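Local coordinates for cupin 2 conserved barrel domain protein (Leptotrichia buccalis, PDB 3RNS) that is of unknown function but carries the conserved beta-barrel domain of the cupin superfamily, at residues A[30-33]-A[38-41]. Sequence-based numbering, arbitrary orientation.
Sequences RILN and YISL. With ACT (acetate ion), chain B.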
loop_
_atom_site.group_PDB
_atom_site.type_symbol
_atom_site.label_atom_id
_atom_site.label_comp_id
_atom_site.label_asym_id
_atom_site.label_seq_id
_atom_site.Cartn_x
_atom_site.Cartn_y
_atom_site.Cartn_z
ATOM N N ARG A 30 4.159 2.520 12.440
ATOM C CA ARG A 30 4.344 3.516 11.423
ATOM C C ARG A 30 5.522 3.069 10.549
ATOM O O ARG A 30 6.576 2.671 11.052
ATOM C CB ARG A 30 4.597 4.877 12.030
ATOM C CG ARG A 30 4.693 5.941 10.956
ATOM C CD ARG A 30 4.081 7.223 11.360
ATOM N NE ARG A 30 2.636 7.168 11.611
ATOM C CZ ARG A 30 1.888 8.258 11.810
ATOM N NH1 ARG A 30 2.428 9.446 11.729
ATOM N NH2 ARG A 30 0.589 8.172 12.055
ATOM N N ILE A 31 5.356 3.090 9.252
ATOM C CA ILE A 31 6.503 2.704 8.446
ATOM C C ILE A 31 7.161 3.895 7.662
ATOM O O ILE A 31 8.349 3.872 7.464
ATOM C CB ILE A 31 6.226 1.508 7.547
ATOM C CG1 ILE A 31 5.119 1.784 6.610
ATOM C CG2 ILE A 31 5.843 0.183 8.337
ATOM C CD1 ILE A 31 5.054 0.651 5.536
ATOM N N LEU A 32 6.369 4.876 7.202
ATOM C CA LEU A 32 6.890 6.107 6.594
ATOM C C LEU A 32 6.166 7.261 7.241
ATOM O O LEU A 32 4.966 7.194 7.436
ATOM C CB LEU A 32 6.621 6.147 5.070
ATOM C CG LEU A 32 7.564 5.414 4.107
ATOM C CD1 LEU A 32 7.532 3.914 4.320
ATOM C CD2 LEU A 32 7.199 5.783 2.638
ATOM N N ASN A 33 6.884 8.330 7.544
ATOM C CA ASN A 33 6.288 9.461 8.221
ATOM C C ASN A 33 6.868 10.754 7.661
ATOM O O ASN A 33 8.076 10.927 7.652
ATOM C CB ASN A 33 6.579 9.352 9.728
ATOM C CG ASN A 33 5.607 10.156 10.602
ATOM O OD1 ASN A 33 4.553 10.608 10.158
ATOM N ND2 ASN A 33 5.968 10.305 11.885
ATOM N N TYR A 38 1.663 9.984 5.828
ATOM C CA TYR A 38 2.325 8.834 6.453
ATOM C C TYR A 38 1.754 7.560 5.931
ATOM O O TYR A 38 0.680 7.528 5.301
ATOM C CB TYR A 38 2.130 8.869 7.977
ATOM C CG TYR A 38 0.696 8.677 8.405
ATOM C CD1 TYR A 38 -0.189 9.753 8.486
ATOM C CD2 TYR A 38 0.215 7.423 8.715
ATOM C CE1 TYR A 38 -1.509 9.568 8.873
ATOM C CE2 TYR A 38 -1.106 7.225 9.088
ATOM C CZ TYR A 38 -1.962 8.291 9.151
ATOM O OH TYR A 38 -3.298 8.084 9.508
ATOM N N ILE A 39 2.455 6.484 6.235
ATOM C CA ILE A 39 1.992 5.155 5.933
ATOM C C ILE A 39 2.185 4.340 7.213
ATOM O O ILE A 39 3.290 4.365 7.774
ATOM C CB ILE A 39 2.818 4.438 4.836
ATOM C CG1 ILE A 39 2.830 5.192 3.492
ATOM C CG2 ILE A 39 2.233 3.060 4.571
ATOM C CD1 ILE A 39 3.732 4.483 2.362
ATOM N N SER A 40 1.125 3.657 7.652
ATOM C CA SER A 40 1.179 2.780 8.806
ATOM C C SER A 40 0.609 1.435 8.445
ATOM O O SER A 40 -0.180 1.351 7.495
ATOM C CB SER A 40 0.383 3.379 9.977
ATOM O OG SER A 40 1.114 4.455 10.499
ATOM N N LEU A 41 1.011 0.410 9.207
ATOM C CA LEU A 41 0.418 -0.909 9.180
ATOM C C LEU A 41 -0.367 -1.221 10.467
ATOM O O LEU A 41 0.013 -0.809 11.570
ATOM C CB LEU A 41 1.506 -1.966 8.984
ATOM C CG LEU A 41 2.491 -1.812 7.842
ATOM C CD1 LEU A 41 3.403 -2.947 8.011
ATOM C CD2 LEU A 41 1.753 -1.898 6.444
HETATM C C ACT B . -0.360 5.174 13.646
HETATM O O ACT B . -0.612 5.409 14.869
HETATM O OXT ACT B . 0.680 4.523 13.431
HETATM C CH3 ACT B . -1.259 5.643 12.543
#
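Arg-30 sends CG out opposite its own backbone N (chi1 -176°) and bends its chain at chi2 and chi3, which turns the guanidinium toward the neighbouring strand; Tyr-38, whose CG sits between backbone N and carbonyl carbon (chi1 66°), lays its ring beneath it. The planes differ by 10°, and CZ of Arg-30 lies 4.0 Å from the centroid of the Tyr-38 ring, so the stack is also a cation-pi contact. Two acceptors, one weak, help fix the guanidinium's rotation: NH1 of Arg-30 donates to OD1 of Asn-33 (2.9 Å) from above the carbonyl plane, and NE makes a weak 3.3 Å bond to OG of Ser-40. That OD1 also bonds Lys-109 NZ, and OH of Tyr-38 bonds Glu-105. A phenylalanine replacing Tyr-38 could keep the stack but would probably leave Glu-105 without its hydroxyl partner and the ring less firmly placed. Between the strands, a classic beta bulge makes Ile-31 N (2.8 Å) and Leu-32 N (3.2 Å) share the carbonyl O of Ile-39, while Ile-39 N returns a bond to Leu-32 O. On the apolar face, Leu-32 CD2 meets Ile-39 CD1 at 3.7 Å, against strand 218-225; at the bulge, Ile-31 CG1 packs on Ile-39 CG2. The 26-33/37-44 hairpin thus separates aliphatic packing from a charge over a pi face, where Ser-40 OG links Arg-30 to an acetate probably from the crystallisation liquor.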